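Local atomic coordinates of pyrrolysyl-tRNA synthetase (Desulfitobacterium hafniense, PDB entry 3DSQ), a protein that probably joins pyrrolysine to its cognate tRNA at the expense of ATP, acting as a class II aminoacyl-tRNA synthetase. Residues B[34-37]-B[41-44]; B[70-75]-B[259-264]; B[22-27]-B[277-282]. All coordinates share one frame; numbering follows the deposited sequence.

Contact 1 of 3, residues B[34-37]-B[41-44]; sequences MGFS and SRDR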
# COMPACT_ATOMS: atom_id res chain seq x y z
N MET B 34 37.26 4.30 -4.99
CA MET B 34 38.62 3.79 -4.76
C MET B 34 39.31 3.22 -5.98
O MET B 34 38.70 2.52 -6.79
CB MET B 34 38.60 2.74 -3.66
CG MET B 34 38.36 3.31 -2.28
SD MET B 34 38.20 2.01 -1.08
CE MET B 34 39.94 1.60 -0.78
N GLY B 35 40.60 3.54 -6.10
CA GLY B 35 41.41 3.06 -7.20
C GLY B 35 42.53 2.22 -6.62
O GLY B 35 42.95 2.42 -5.48
N PHE B 36 43.03 1.29 -7.42
CA PHE B 36 44.10 0.40 -6.98
C PHE B 36 45.21 0.31 -8.01
O PHE B 36 45.04 0.73 -9.16
CB PHE B 36 43.50 -0.98 -6.71
CG PHE B 36 42.42 -0.96 -5.69
CD1 PHE B 36 42.73 -1.04 -4.33
CD2 PHE B 36 41.10 -0.73 -6.07
CE1 PHE B 36 41.74 -0.90 -3.37
CE2 PHE B 36 40.11 -0.58 -5.11
CZ PHE B 36 40.43 -0.66 -3.76
N SER B 37 46.35 -0.23 -7.59
CA SER B 37 47.51 -0.37 -8.46
C SER B 37 47.31 -1.37 -9.59
O SER B 37 47.96 -1.28 -10.62
CB SER B 37 48.74 -0.79 -7.64
OG SER B 37 49.06 0.20 -6.67
N SER B 41 44.83 -6.59 -6.93
CA SER B 41 44.77 -5.87 -5.67
C SER B 41 43.37 -5.31 -5.47
O SER B 41 42.85 -5.28 -4.35
CB SER B 41 45.79 -4.73 -5.67
OG SER B 41 47.09 -5.23 -5.93
N ARG B 42 42.75 -4.87 -6.56
CA ARG B 42 41.40 -4.32 -6.50
C ARG B 42 40.39 -5.41 -6.18
O ARG B 42 39.52 -5.23 -5.33
CB ARG B 42 41.05 -3.63 -7.82
CG ARG B 42 39.57 -3.54 -8.12
CD ARG B 42 39.24 -4.50 -9.24
NE ARG B 42 39.11 -3.79 -10.51
CZ ARG B 42 39.19 -4.37 -11.70
NH1 ARG B 42 39.39 -5.67 -11.81
NH2 ARG B 42 39.03 -3.63 -12.79
N ASP B 43 40.50 -6.54 -6.87
CA ASP B 43 39.59 -7.65 -6.63
C ASP B 43 39.73 -8.06 -5.16
O ASP B 43 38.73 -8.32 -4.48
CB ASP B 43 39.94 -8.82 -7.56
CG ASP B 43 39.65 -8.52 -9.03
OD1 ASP B 43 39.26 -7.37 -9.34
OD2 ASP B 43 39.81 -9.42 -9.88
N ARG B 44 40.96 -8.11 -4.67
CA ARG B 44 41.21 -8.48 -3.28
C ARG B 44 40.53 -7.49 -2.35
O ARG B 44 39.83 -7.88 -1.41
CB ARG B 44 42.72 -8.48 -3.01
CG ARG B 44 43.06 -8.49 -1.53
CD ARG B 44 44.46 -7.94 -1.31
NE ARG B 44 45.48 -8.92 -1.64
CZ ARG B 44 46.75 -8.62 -1.90
NH1 ARG B 44 47.15 -7.36 -1.88
NH2 ARG B 44 47.62 -9.59 -2.17
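F36 sets one face of its ring against R42, near the start of helix 39-68. The motif is a loop that folds back on the helix it leads into: residues 34-37 follow helix 29-32, and the chain returns after only three residues. The tight part is small and apolar. R42 CA lies over the ring, offset toward the rim, and makes a CH-pi contact 3.9 Å from the F36 ring centroid, 27° off the normal. R42 CB is 3.4 Å from F36 CD2. F36 CB also joins in, 3.8 Å from R42 CB. The ring reaches the helix because F36 CG stands anti to its own carbonyl carbon (chi1 -58°). S41 adds its carbonyl, with S41 O 4.2 Å from F36 CD1 in an oblique approach. In the same chain the ring also meets W14 at an angle and touches A45, one turn further along the helix. With an alanine at F36 the ring is gone, and R42 CA and CB would probably lose their aromatic cover, with a gap left beside W14.

The rim at S37 is loose. S37 is exposed and does not touch the helix segment. This is a surface contact, far from the centre of the chain, and the second subunit does not reach it. The guanidinium of R42 leads away from F36, through bends at chi2 and chi3, but it is anchored: its NE donates to F13 O. The planes of the F36 ring and the R42 guanidinium are 71° apart, and it is the CA and CB end of R42 that meets the ring. The guanidinium presents its edge to the neighbouring carboxylate: R42 NH1 forms a salt bridge of 3.0 Å with D43 OD1, nearly in the guanidinium plane and on the syn side of the oxygen.

Contact 2 of 3, residues B[70-75]-B[259-264]; sequences RPALLE and RLLMIR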
# COMPACT_ATOMS: atom_id res chain seq x y z
N ARG B 70 9.32 -4.43 11.49
CA ARG B 70 8.85 -3.80 10.26
C ARG B 70 9.92 -2.91 9.65
O ARG B 70 10.66 -2.23 10.36
CB ARG B 70 7.59 -2.97 10.52
CG ARG B 70 7.81 -1.77 11.40
CD ARG B 70 6.48 -1.19 11.82
NE ARG B 70 6.64 -0.02 12.67
CZ ARG B 70 5.62 0.67 13.17
NH1 ARG B 70 4.38 0.29 12.90
NH2 ARG B 70 5.83 1.75 13.91
N PRO B 71 9.99 -2.89 8.31
CA PRO B 71 10.97 -2.08 7.58
C PRO B 71 10.67 -0.59 7.65
O PRO B 71 9.55 -0.19 7.97
CB PRO B 71 10.89 -2.64 6.16
CG PRO B 71 9.45 -3.02 6.05
CD PRO B 71 9.18 -3.69 7.37
N ALA B 72 11.69 0.20 7.34
CA ALA B 72 11.63 1.66 7.36
C ALA B 72 10.44 2.29 6.66
O ALA B 72 9.83 3.23 7.18
CB ALA B 72 12.92 2.23 6.78
N LEU B 73 10.11 1.79 5.47
CA LEU B 73 9.00 2.35 4.72
C LEU B 73 7.72 2.27 5.53
O LEU B 73 6.98 3.23 5.61
CB LEU B 73 8.82 1.62 3.37
CG LEU B 73 7.66 2.11 2.50
CD1 LEU B 73 7.81 3.62 2.22
CD2 LEU B 73 7.63 1.33 1.17
N LEU B 74 7.47 1.12 6.14
CA LEU B 74 6.25 0.93 6.93
C LEU B 74 6.29 1.72 8.24
O LEU B 74 5.26 2.22 8.69
CB LEU B 74 6.02 -0.55 7.21
CG LEU B 74 5.66 -1.39 5.97
CD1 LEU B 74 5.48 -2.85 6.37
CD2 LEU B 74 4.39 -0.85 5.32
N GLU B 75 7.47 1.82 8.84
CA GLU B 75 7.62 2.54 10.09
C GLU B 75 7.40 4.02 9.80
O GLU B 75 6.76 4.74 10.56
CB GLU B 75 9.02 2.31 10.65
CG GLU B 75 9.29 2.97 11.99
CD GLU B 75 10.75 2.86 12.40
OE1 GLU B 75 11.61 3.40 11.68
OE2 GLU B 75 11.04 2.23 13.45
N ARG B 259 12.33 7.99 -1.55
CA ARG B 259 13.35 9.00 -1.78
C ARG B 259 13.69 9.72 -0.47
O ARG B 259 14.85 10.04 -0.21
CB ARG B 259 12.88 10.00 -2.83
CG ARG B 259 13.91 11.07 -3.13
CD ARG B 259 13.52 11.93 -4.32
NE ARG B 259 14.50 13.00 -4.51
CZ ARG B 259 14.49 13.86 -5.53
NH1 ARG B 259 13.55 13.77 -6.46
NH2 ARG B 259 15.43 14.79 -5.61
N LEU B 260 12.68 9.98 0.35
CA LEU B 260 12.90 10.62 1.64
C LEU B 260 13.81 9.72 2.45
O LEU B 260 14.82 10.17 3.00
CB LEU B 260 11.58 10.81 2.40
CG LEU B 260 10.72 12.06 2.24
CD1 LEU B 260 9.73 12.10 3.41
CD2 LEU B 260 11.56 13.33 2.26
N LEU B 261 13.45 8.44 2.53
CA LEU B 261 14.24 7.48 3.29
C LEU B 261 15.68 7.38 2.81
O LEU B 261 16.60 7.32 3.63
CB LEU B 261 13.59 6.09 3.23
CG LEU B 261 12.35 5.93 4.11
CD1 LEU B 261 11.73 4.58 3.86
CD2 LEU B 261 12.72 6.10 5.58
N MET B 262 15.87 7.36 1.49
CA MET B 262 17.22 7.27 0.95
C MET B 262 18.06 8.46 1.39
O MET B 262 19.24 8.33 1.73
CB MET B 262 17.17 7.21 -0.58
CG MET B 262 18.52 7.45 -1.23
SD MET B 262 18.45 7.24 -3.04
CE MET B 262 17.52 8.68 -3.49
N ILE B 263 17.45 9.64 1.37
CA ILE B 263 18.11 10.88 1.74
C ILE B 263 18.38 10.95 3.25
O ILE B 263 19.47 11.33 3.66
CB ILE B 263 17.26 12.07 1.26
CG1 ILE B 263 17.28 12.09 -0.28
CG2 ILE B 263 17.78 13.37 1.84
CD1 ILE B 263 16.30 13.06 -0.92
N ARG B 264 17.41 10.57 4.07
CA ARG B 264 17.61 10.59 5.51
C ARG B 264 18.68 9.58 5.92
O ARG B 264 19.58 9.90 6.69
CB ARG B 264 16.31 10.24 6.22
CG ARG B 264 16.45 10.08 7.72
CD ARG B 264 15.89 8.74 8.16
NE ARG B 264 14.48 8.84 8.49
CZ ARG B 264 13.68 7.81 8.73
NH1 ARG B 264 14.15 6.57 8.69
NH2 ARG B 264 12.42 8.02 9.05
O HOH W 1 11.32 4.81 9.10
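L261 pushes its branched end against the backbone of A72 and L73, at the first turn of helix 72-85. P71 comes before them. It holds the N-cap position, and its carbonyl accepts the backbone bond from E75 N. P71 also packs on Q91 of the second subunit.

A72 is the first residue with its side chain in the contact. A72 CB points toward the other helix and is 3.9 Å from L261 CD1 and 4.1 Å from L261 CD2, so it rests on both methyls. A72 N is bonded to D281 OD1. M273 touches both A72 and L261.

L73 meets the same methyl mainly with its backbone: L261 CD1 lies 3.6 Å from L73 N. The L73 side chain runs on to L257 and E258, at the start of the same helix as L261, with CG anti to the backbone N (chi1 179°). Both helices belong to the class II synthetase core. By sequence and position, helix 72-85 with strand 90-91 is consistent with motif 1, the dimer-interface element. Strand 250-256 with helix 257-265 is consistent with motif 3. The two helices pack on each other here.

L74 points away from residues 259-264 and packs on Q91 of the second subunit. E75 ends the segment on the polar side. One water gives its two hydrogens to A72 O, at 2.9 Å, and to E75 OE1, at 3.0 Å. The same water weakly accepts from R264 NH1 at 3.4 Å, at the edge of the guanidinium and in its plane. E75 OE1 and R264 NH1 are 5.0 Å apart. The water lies between these opposite charges, with only a weak bond on the arginine side. R264 is also held by its NE, bonded to A202 O. L261 CD2 sits 3.4 Å above one face of the R264 guanidinium plane, toward its rim.

Contact 3 of 3, residues B[22-27]-B[277-282]; sequences LKELNA and LSYLDG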
# COMPACT_ATOMS: atom_id res chain seq x y z
N LEU B 22 28.74 -3.09 -4.49
CA LEU B 22 29.06 -2.21 -3.38
C LEU B 22 27.93 -1.21 -3.15
O LEU B 22 27.66 -0.81 -2.01
CB LEU B 22 30.37 -1.47 -3.66
CG LEU B 22 31.60 -2.38 -3.76
CD1 LEU B 22 32.83 -1.55 -4.05
CD2 LEU B 22 31.79 -3.18 -2.46
N LYS B 23 27.25 -0.83 -4.23
CA LYS B 23 26.14 0.12 -4.10
C LYS B 23 24.94 -0.54 -3.44
O LYS B 23 24.30 0.06 -2.58
CB LYS B 23 25.73 0.67 -5.47
CG LYS B 23 25.99 2.16 -5.64
CD LYS B 23 25.12 2.78 -6.73
CE LYS B 23 25.38 4.28 -6.85
NZ LYS B 23 24.47 4.93 -7.84
N GLU B 24 24.64 -1.78 -3.83
CA GLU B 24 23.52 -2.51 -3.24
C GLU B 24 23.74 -2.70 -1.74
O GLU B 24 22.79 -2.81 -0.96
CB GLU B 24 23.38 -3.90 -3.84
CG GLU B 24 23.32 -3.98 -5.35
CD GLU B 24 23.12 -5.42 -5.80
OE1 GLU B 24 23.77 -6.32 -5.22
OE2 GLU B 24 22.33 -5.64 -6.73
N LEU B 25 25.02 -2.81 -1.36
CA LEU B 25 25.40 -3.00 0.02
C LEU B 25 25.59 -1.66 0.73
O LEU B 25 26.10 -1.60 1.85
CB LEU B 25 26.70 -3.81 0.10
CG LEU B 25 26.60 -5.20 -0.52
CD1 LEU B 25 27.95 -5.92 -0.49
CD2 LEU B 25 25.55 -5.98 0.23
N ASN B 26 25.17 -0.59 0.06
CA ASN B 26 25.28 0.75 0.61
C ASN B 26 26.68 1.19 1.02
O ASN B 26 26.88 1.74 2.11
CB ASN B 26 24.31 0.93 1.79
CG ASN B 26 22.85 0.95 1.35
OD1 ASN B 26 22.51 1.60 0.36
ND2 ASN B 26 22.00 0.25 2.08
N ALA B 27 27.65 0.96 0.15
CA ALA B 27 29.02 1.37 0.42
C ALA B 27 29.05 2.90 0.37
O ALA B 27 28.11 3.53 -0.13
CB ALA B 27 29.96 0.79 -0.63
N LEU B 277 11.73 -7.53 -3.52
CA LEU B 277 11.94 -8.95 -3.30
C LEU B 277 13.45 -9.15 -3.20
O LEU B 277 13.90 -10.25 -2.91
CB LEU B 277 11.39 -9.79 -4.45
CG LEU B 277 9.87 -9.87 -4.60
CD1 LEU B 277 9.51 -10.84 -5.72
CD2 LEU B 277 9.25 -10.33 -3.29
N SER B 278 14.22 -8.09 -3.43
CA SER B 278 15.68 -8.16 -3.38
C SER B 278 16.30 -7.48 -2.15
O SER B 278 17.42 -7.81 -1.74
CB SER B 278 16.28 -7.52 -4.63
OG SER B 278 16.00 -8.32 -5.77
N TYR B 279 15.58 -6.53 -1.57
CA TYR B 279 16.08 -5.83 -0.39
C TYR B 279 15.02 -5.95 0.69
O TYR B 279 13.89 -6.35 0.42
CB TYR B 279 16.30 -4.34 -0.65
CG TYR B 279 17.34 -3.98 -1.69
CD1 TYR B 279 17.05 -4.06 -3.06
CD2 TYR B 279 18.58 -3.48 -1.31
CE1 TYR B 279 17.96 -3.63 -4.01
CE2 TYR B 279 19.50 -3.04 -2.25
CZ TYR B 279 19.18 -3.11 -3.61
OH TYR B 279 20.04 -2.60 -4.54
N LEU B 280 15.39 -5.57 1.91
CA LEU B 280 14.47 -5.59 3.03
C LEU B 280 15.03 -4.61 4.04
O LEU B 280 16.17 -4.75 4.47
CB LEU B 280 14.39 -6.98 3.67
CG LEU B 280 13.12 -7.40 4.44
CD1 LEU B 280 13.54 -8.35 5.55
CD2 LEU B 280 12.38 -6.21 5.02
N ASP B 281 14.24 -3.60 4.38
CA ASP B 281 14.65 -2.59 5.37
C ASP B 281 16.04 -2.01 5.06
O ASP B 281 16.87 -1.83 5.96
CB ASP B 281 14.59 -3.21 6.77
CG ASP B 281 14.68 -2.18 7.89
OD1 ASP B 281 14.30 -1.01 7.70
OD2 ASP B 281 15.12 -2.56 8.99
N GLY B 282 16.28 -1.73 3.78
CA GLY B 282 17.54 -1.16 3.34
C GLY B 282 18.68 -2.14 3.12
O GLY B 282 19.76 -1.73 2.74
O HOH W 2 22.31 -3.44 1.46
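The Y279 ring meets E24 with its edge. E24 O lies near the ring plane, 3.5 Å from Y279 CE2. The hydroxyl end crosses the E24 stem at about a right angle, with Y279 OH 3.6 Å from E24 CG. The E24 carboxylate is turned 77° from the ring and has weak, long ion pairs with R21 and R284. Y279 gets there with CG anti to its carbonyl carbon (chi1 -62°), and it also touches H269.

The helix ends here in a Schellman motif, with N26 as the C-prime residue at positive phi. A27 N bonds to L22 O, and N26 N to K23 O. The amide of N26 swings toward the other segment, placing N26 ND2 3.1 Å from G282 O. Its OD1 accepts from Q268 N. The contact thus joins the end of helix 16-24 to the small hairpin of strands 279-280 and 283-284. A water donates to E24 O and, weakly, to G282 O.

A carbonyl at a helix C-terminus is likely to carry extra negative charge. The water's hydrogen bond probably answers most of it at E24 O, and the polarised C-H edge of Y279 adds a mildly favourable neighbour.

Overall arrangement
Contact 3 closes the longest loop, and the other two are nested inside it. Along the chain, contact 1 closes before contact 2 opens. Contacts 2 and 3 lie 13 Å apart, centre to centre, and touch through P71 and A72 on one side and L280 and D281 on the other. Both also pack on the second subunit. Contact 1 is set apart: its centre is 33 Å from that of contact 2 and 22 Å from that of contact 3. Helix 39-68 runs from contact 1 toward helix 72-85 of contact 2. Contact 3 joins helix 16-24 to the hairpin beside the class II core, while contact 1 lies at the far N-terminal end.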